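Local coordinates for putative DNA-binding protein (Salmonella choleraesuis, PDB 2HX0) that is of unsettled function but binds a magnesium ion through three histidines and may bind DNA, at residues Ser55-Tyr63 with Leu104-Thr113; Gly83-His91 with Ala127-Cys135. The protein carries 2 engineered substitutions. One frame throughout, in Å; residues are numbered along the deposited sequence.

Contact 1 (Ser55-Tyr63 with Leu104-Thr113); sequences SLTDVALRY and LGGHMMPGCT. With MG (magnesium ion), chain B.
Thr113 and Asp58 tie the two segments together at one end. The Thr113 hydroxyl gives its proton to Asp58 OD2 (OG1 to OD2 2.8 Å), meeting the carboxylate from above its plane, and the same OG1 accepts the backbone N-H of Asp58. With chi1 at 61°, OG1 sits between its own backbone N and carbonyl carbon, where both partners can reach it. Asp58 OD1 turns instead to the hydroxyl of Thr73. Where the chain corners at Thr57 and Asp58, Thr57 N donates almost straight to Thr113 O at 2.9 Å.

At the other end, Arg62 and His107 form an antiparallel hydrogen-bonded pair, Arg62 N to His107 O being 2.8 Å. Their side chains run alongside each other, and the guanidinium lies flat on the imidazole with planes only 14° apart and centres 4.0 Å apart. Arg62 NH2 lies over the His107 ring, offset toward CD2, while His107 ND1 binds the magnesium ion at 2.6 Å. The cationic group thus backs a metal ligand and probably tempers its basicity.

Between these ends the strand pairing is interrupted: Ala60 N donates to Cys112 SG (3.3 Å), and Ala60 O receives Met109 N. The Ala60 methyl packs on the CB of Met109, and Leu56 CD1 reaches Cys112 CB. Tyr63 lays its hydroxyl end against Leu104 CD2. Strands 59-62 and 103-108 are antiparallel neighbours in the sheet of the PCC domain, and strand 103-108 carries His107, one of three histidines that bind the magnesium ion, together with His91 and His93.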
# COMPACT_ATOMS: atom_id res chain seq x y z
N SER A 55 -13.21 -5.37 -5.15
CA SER A 55 -13.44 -6.77 -5.47
C SER A 55 -13.37 -7.01 -6.98
O SER A 55 -13.67 -6.12 -7.77
CB SER A 55 -14.81 -7.19 -4.94
OG SER A 55 -15.82 -6.31 -5.40
N LEU A 56 -12.99 -8.22 -7.36
CA LEU A 56 -12.89 -8.58 -8.77
C LEU A 56 -13.56 -9.91 -9.05
O LEU A 56 -13.73 -10.74 -8.16
CB LEU A 56 -11.43 -8.68 -9.20
CG LEU A 56 -10.54 -7.44 -9.05
CD1 LEU A 56 -9.11 -7.82 -9.38
CD2 LEU A 56 -11.03 -6.32 -9.96
N THR A 57 -13.94 -10.09 -10.32
CA THR A 57 -14.56 -11.33 -10.78
C THR A 57 -13.51 -12.02 -11.65
O THR A 57 -13.13 -13.16 -11.39
CB THR A 57 -15.81 -11.03 -11.61
OG1 THR A 57 -16.81 -10.44 -10.77
CG2 THR A 57 -16.36 -12.31 -12.23
N ASP A 58 -13.04 -11.32 -12.68
CA ASP A 58 -12.00 -11.86 -13.54
C ASP A 58 -10.68 -11.27 -13.09
O ASP A 58 -10.60 -10.09 -12.75
CB ASP A 58 -12.25 -11.49 -15.00
CG ASP A 58 -13.57 -12.01 -15.52
OD1 ASP A 58 -13.86 -13.21 -15.31
OD2 ASP A 58 -14.32 -11.23 -16.14
N VAL A 59 -9.63 -12.09 -13.08
CA VAL A 59 -8.32 -11.63 -12.67
C VAL A 59 -7.27 -12.07 -13.69
O VAL A 59 -7.26 -13.23 -14.11
CB VAL A 59 -7.93 -12.18 -11.28
CG1 VAL A 59 -6.57 -11.66 -10.87
CG2 VAL A 59 -8.98 -11.79 -10.26
N ALA A 60 -6.41 -11.14 -14.08
CA ALA A 60 -5.36 -11.41 -15.05
C ALA A 60 -4.02 -11.06 -14.40
O ALA A 60 -3.76 -9.89 -14.11
CB ALA A 60 -5.57 -10.58 -16.31
N LEU A 61 -3.19 -12.07 -14.18
CA LEU A 61 -1.90 -11.87 -13.56
C LEU A 61 -0.78 -12.58 -14.29
O LEU A 61 -0.97 -13.66 -14.84
CB LEU A 61 -1.92 -12.39 -12.12
CG LEU A 61 -2.80 -11.68 -11.10
CD1 LEU A 61 -2.83 -12.47 -9.80
CD2 LEU A 61 -2.27 -10.27 -10.87
N ARG A 62 0.40 -11.96 -14.30
CA ARG A 62 1.57 -12.57 -14.91
C ARG A 62 2.47 -12.85 -13.72
O ARG A 62 2.97 -11.93 -13.07
CB ARG A 62 2.26 -11.59 -15.87
CG ARG A 62 3.37 -12.23 -16.69
CD ARG A 62 4.02 -11.22 -17.62
NE ARG A 62 4.75 -10.19 -16.88
CZ ARG A 62 5.36 -9.15 -17.44
NH1 ARG A 62 5.33 -8.98 -18.75
NH2 ARG A 62 6.00 -8.28 -16.68
N TYR A 63 2.65 -14.13 -13.39
CA TYR A 63 3.48 -14.49 -12.25
C TYR A 63 4.97 -14.23 -12.46
O TYR A 63 5.43 -14.13 -13.60
CB TYR A 63 3.23 -15.95 -11.86
CG TYR A 63 1.79 -16.24 -11.49
CD1 TYR A 63 1.03 -15.31 -10.77
CD2 TYR A 63 1.19 -17.45 -11.83
CE1 TYR A 63 -0.29 -15.59 -10.41
CE2 TYR A 63 -0.12 -17.73 -11.46
CZ TYR A 63 -0.86 -16.80 -10.75
OH TYR A 63 -2.15 -17.10 -10.38
N LEU A 104 -3.12 -14.55 -3.96
CA LEU A 104 -2.38 -14.75 -5.20
C LEU A 104 -1.85 -13.39 -5.60
O LEU A 104 -2.56 -12.39 -5.48
CB LEU A 104 -3.29 -15.28 -6.31
CG LEU A 104 -3.66 -16.76 -6.32
CD1 LEU A 104 -4.72 -17.01 -7.39
CD2 LEU A 104 -2.41 -17.59 -6.60
N GLY A 105 -0.62 -13.34 -6.08
CA GLY A 105 -0.06 -12.07 -6.48
C GLY A 105 0.80 -12.15 -7.72
O GLY A 105 1.34 -13.20 -8.05
N GLY A 106 0.92 -11.02 -8.41
CA GLY A 106 1.73 -10.99 -9.61
C GLY A 106 1.65 -9.66 -10.32
O GLY A 106 1.10 -8.69 -9.79
N HIS A 107 2.21 -9.61 -11.52
CA HIS A 107 2.22 -8.42 -12.36
C HIS A 107 0.81 -8.33 -12.94
O HIS A 107 0.33 -9.27 -13.57
CB HIS A 107 3.26 -8.61 -13.47
CG HIS A 107 3.44 -7.42 -14.36
ND1 HIS A 107 4.06 -6.26 -13.94
CD2 HIS A 107 3.13 -7.23 -15.66
CE1 HIS A 107 4.12 -5.41 -14.94
NE2 HIS A 107 3.56 -5.97 -16.00
N MSE A 108 0.13 -7.20 -12.71
CA MSE A 108 -1.23 -7.05 -13.22
C MSE A 108 -1.26 -6.88 -14.73
O MSE A 108 -0.47 -6.12 -15.30
CB MSE A 108 -1.92 -5.86 -12.55
CG MSE A 108 -3.39 -5.74 -12.92
SE MSE A 108 -4.30 -4.46 -11.80
CE MSE A 108 -4.24 -2.93 -12.98
N MSE A 109 -2.17 -7.60 -15.38
CA MSE A 109 -2.33 -7.54 -16.83
C MSE A 109 -3.75 -7.12 -17.17
O MSE A 109 -4.63 -7.13 -16.32
CB MSE A 109 -2.07 -8.92 -17.44
CG MSE A 109 -0.69 -9.50 -17.20
SE MSE A 109 0.69 -8.46 -18.05
CE MSE A 109 0.26 -8.84 -19.89
N PRO A 110 -3.99 -6.74 -18.43
CA PRO A 110 -5.35 -6.35 -18.81
C PRO A 110 -6.27 -7.56 -18.67
O PRO A 110 -5.88 -8.68 -19.00
CB PRO A 110 -5.19 -5.91 -20.26
CG PRO A 110 -3.80 -5.38 -20.30
CD PRO A 110 -3.03 -6.41 -19.51
N GLY A 111 -7.48 -7.34 -18.18
CA GLY A 111 -8.41 -8.44 -18.02
C GLY A 111 -9.02 -8.58 -16.63
O GLY A 111 -9.85 -9.46 -16.41
N CYS A 112 -8.61 -7.73 -15.70
CA CYS A 112 -9.17 -7.77 -14.35
C CYS A 112 -10.48 -6.99 -14.39
O CYS A 112 -10.50 -5.83 -14.77
CB CYS A 112 -8.21 -7.11 -13.36
SG CYS A 112 -6.65 -7.98 -13.18
N THR A 113 -11.58 -7.64 -14.00
CA THR A 113 -12.87 -6.97 -14.03
C THR A 113 -13.46 -6.77 -12.64
O THR A 113 -13.41 -7.66 -11.79
CB THR A 113 -13.89 -7.74 -14.90
OG1 THR A 113 -14.09 -9.05 -14.36
CG2 THR A 113 -13.36 -7.86 -16.33
MG MG B . 6.24 -6.08 -12.62
O HOH W 1 8.63 -6.29 -11.87

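Contact 2 (Gly83-His91 with Ala127-Cys135); sequences GTLELTGEH and ALTFSRQPC. With MG (magnesium ion), chain B.
Arg132 reaches from strand 128-134 to Glu86 and holds its carboxylate side-on with two nitrogens, NE to OE2 at 2.9 Å and NH2 to OE1 at 3.1 Å. The two flat groups are nearly coplanar, 29° apart, and OE1 uses its syn lone pair. Arg132 NH2 also donates to Thr84 OG1 at 2.8 Å, close to the guanidinium plane, so Glu86 and Thr84 between them fix the rotation of the group. The bend of the arginine chain at chi2 (-69°) turns its end along the hairpin, while Glu86, its CG between backbone N and carbonyl carbon (chi1 65°), bends back to meet it.

The close packing lies beside this bridge. Phe130 puts its CB 3.5 Å from Glu86 OE1, with that oxygen at the ring edge and the carboxylate standing almost perpendicular to the ring. Thr84 CG2 comes obliquely to Phe130 CE2 at 3.9 Å, and Ala22 of the second subunit packs on the same phenylalanine.

Toward the hairpin turn and the far end of strand 128-134 the contact thins out. The strand crosses the hairpin at nearly a right angle, its axis 7.3 Å from either arm, so the two are joined mainly through side chains. Gly89 is merely brushed by the arginine, and Glu90, whose CB points away, offers little beyond backbone under one guanidinium face. His91 CB lies 3.7 Å from Arg132 NH1.

Glu119 of the second subunit finishes the network: it bridges to Arg132 NH1 and accepts from Thr84 OG1 and His91 ND1. Since His91 NE2 binds magnesium at 2.2 Å, the chemistry is that of a charged subunit interface whose acid probably helps to orient a metal-binding histidine.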
# COMPACT_ATOMS: atom_id res chain seq x y z
N GLY A 83 1.88 0.41 -7.64
CA GLY A 83 2.62 0.69 -8.84
C GLY A 83 2.47 2.10 -9.34
O GLY A 83 1.74 2.92 -8.77
N THR A 84 3.17 2.36 -10.43
CA THR A 84 3.19 3.67 -11.06
C THR A 84 2.45 3.63 -12.38
O THR A 84 2.24 2.57 -12.96
CB THR A 84 4.65 4.08 -11.34
OG1 THR A 84 5.30 3.02 -12.08
CG2 THR A 84 5.39 4.31 -10.04
N LEU A 85 2.01 4.79 -12.84
CA LEU A 85 1.33 4.87 -14.12
C LEU A 85 1.43 6.28 -14.64
O LEU A 85 1.56 7.24 -13.87
CB LEU A 85 -0.13 4.41 -14.00
CG LEU A 85 -1.15 5.18 -13.16
CD1 LEU A 85 -2.52 4.57 -13.39
CD2 LEU A 85 -0.78 5.14 -11.69
N GLU A 86 1.39 6.41 -15.96
CA GLU A 86 1.48 7.70 -16.60
C GLU A 86 0.88 7.64 -18.00
O GLU A 86 0.40 6.59 -18.42
CB GLU A 86 2.94 8.18 -16.64
CG GLU A 86 3.90 7.35 -17.50
CD GLU A 86 4.39 6.08 -16.83
OE1 GLU A 86 4.29 5.95 -15.59
OE2 GLU A 86 4.91 5.21 -17.56
N LEU A 87 0.91 8.76 -18.72
CA LEU A 87 0.32 8.82 -20.05
C LEU A 87 0.51 7.63 -20.98
O LEU A 87 -0.47 7.13 -21.54
CB LEU A 87 0.77 10.09 -20.78
CG LEU A 87 0.03 11.39 -20.46
CD1 LEU A 87 0.42 12.45 -21.47
CD2 LEU A 87 -1.48 11.16 -20.50
N THR A 88 1.74 7.16 -21.16
CA THR A 88 1.97 6.03 -22.05
C THR A 88 2.68 4.84 -21.44
O THR A 88 3.42 4.13 -22.13
CB THR A 88 2.75 6.47 -23.31
OG1 THR A 88 4.08 6.86 -22.94
CG2 THR A 88 2.05 7.64 -23.99
N GLY A 89 2.47 4.59 -20.16
CA GLY A 89 3.12 3.46 -19.53
C GLY A 89 2.65 3.24 -18.11
O GLY A 89 1.95 4.09 -17.54
N GLU A 90 3.03 2.11 -17.53
CA GLU A 90 2.66 1.77 -16.17
C GLU A 90 3.39 0.52 -15.72
O GLU A 90 4.00 -0.18 -16.53
CB GLU A 90 1.14 1.54 -16.05
CG GLU A 90 0.64 0.24 -16.69
CD GLU A 90 0.67 0.29 -18.21
OE1 GLU A 90 0.17 1.28 -18.78
OE2 GLU A 90 1.17 -0.68 -18.83
N HIS A 91 3.32 0.24 -14.42
CA HIS A 91 3.93 -0.94 -13.84
C HIS A 91 3.13 -1.18 -12.57
O HIS A 91 3.37 -0.54 -11.55
CB HIS A 91 5.41 -0.70 -13.50
CG HIS A 91 6.15 -1.95 -13.10
ND1 HIS A 91 7.49 -1.96 -12.81
CD2 HIS A 91 5.72 -3.22 -12.94
CE1 HIS A 91 7.87 -3.19 -12.50
NE2 HIS A 91 6.81 -3.97 -12.57
N ALA A 127 5.61 17.99 -10.25
CA ALA A 127 6.95 18.47 -10.57
C ALA A 127 7.79 17.45 -11.33
O ALA A 127 8.92 17.75 -11.74
CB ALA A 127 7.68 18.89 -9.29
N LEU A 128 7.24 16.26 -11.55
CA LEU A 128 7.97 15.21 -12.23
C LEU A 128 7.24 14.62 -13.43
O LEU A 128 6.05 14.85 -13.62
CB LEU A 128 8.27 14.07 -11.25
CG LEU A 128 8.99 14.43 -9.95
CD1 LEU A 128 8.97 13.23 -9.01
CD2 LEU A 128 10.42 14.86 -10.24
N THR A 129 7.97 13.86 -14.23
CA THR A 129 7.39 13.18 -15.38
C THR A 129 8.01 11.79 -15.43
O THR A 129 9.23 11.64 -15.36
CB THR A 129 7.71 13.90 -16.71
OG1 THR A 129 7.04 15.17 -16.75
CG2 THR A 129 7.24 13.07 -17.90
N PHE A 130 7.15 10.77 -15.51
CA PHE A 130 7.61 9.39 -15.60
C PHE A 130 7.63 8.97 -17.06
O PHE A 130 6.76 9.38 -17.84
CB PHE A 130 6.67 8.42 -14.87
CG PHE A 130 6.66 8.55 -13.37
CD1 PHE A 130 7.65 9.25 -12.69
CD2 PHE A 130 5.66 7.92 -12.64
CE1 PHE A 130 7.63 9.34 -11.29
CE2 PHE A 130 5.63 7.99 -11.24
CZ PHE A 130 6.62 8.70 -10.57
N SER A 131 8.60 8.15 -17.42
CA SER A 131 8.70 7.62 -18.77
C SER A 131 9.33 6.25 -18.64
O SER A 131 9.82 5.89 -17.56
CB SER A 131 9.55 8.52 -19.68
OG SER A 131 10.89 8.62 -19.21
N ARG A 132 9.30 5.47 -19.71
CA ARG A 132 9.90 4.14 -19.70
C ARG A 132 11.02 4.16 -20.72
O ARG A 132 10.78 4.26 -21.92
CB ARG A 132 8.85 3.08 -20.06
CG ARG A 132 7.60 3.13 -19.18
CD ARG A 132 7.88 2.70 -17.74
NE ARG A 132 6.81 3.14 -16.84
CZ ARG A 132 6.69 2.75 -15.57
NH1 ARG A 132 7.56 1.90 -15.04
NH2 ARG A 132 5.70 3.24 -14.84
N GLN A 133 12.26 4.09 -20.23
CA GLN A 133 13.43 4.13 -21.09
C GLN A 133 14.22 2.84 -20.95
O GLN A 133 14.29 2.26 -19.87
CB GLN A 133 14.31 5.31 -20.71
CG GLN A 133 13.57 6.63 -20.60
CD GLN A 133 13.09 7.16 -21.93
OE1 GLN A 133 12.34 8.14 -21.99
NE2 GLN A 133 13.51 6.52 -23.02
N PRO A 134 14.83 2.37 -22.04
CA PRO A 134 15.61 1.13 -21.98
C PRO A 134 16.78 1.17 -21.00
O PRO A 134 17.60 2.10 -21.01
CB PRO A 134 16.06 0.93 -23.43
CG PRO A 134 16.13 2.32 -23.96
CD PRO A 134 14.88 2.95 -23.39
N CYS A 135 16.83 0.16 -20.13
CA CYS A 135 17.89 0.04 -19.15
C CYS A 135 18.87 -1.00 -19.69
O CYS A 135 18.50 -2.14 -19.96
CB CYS A 135 17.33 -0.44 -17.81
SG CYS A 135 18.58 -0.78 -16.54
MG MG B . 6.24 -6.08 -12.62
O HOH W 1 8.63 -6.29 -11.87

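The centres of contacts 1 and 2 are about 20 Å apart, on opposite sides of the chain's centre, yet both reach the same eight-stranded antiparallel sheet. Strands 89-97 and 103-108, successive in sequence and adjacent in the sheet, carry one metal ligand from each contact, and the two meet where His107 CE1 lies 3.4 Å from His91 CD2. Along the chain the segments alternate: 55-63, 83-91, 104-113, 127-135. Contact 1 is pairing and corner-turning at the sheet's 59-62 side, whereas contact 2 brings the separate two-stranded sheet across a hairpin. Both touch the second subunit, and through Glu119 of that subunit, bonded to His91, the magnesium site lies close to the interface.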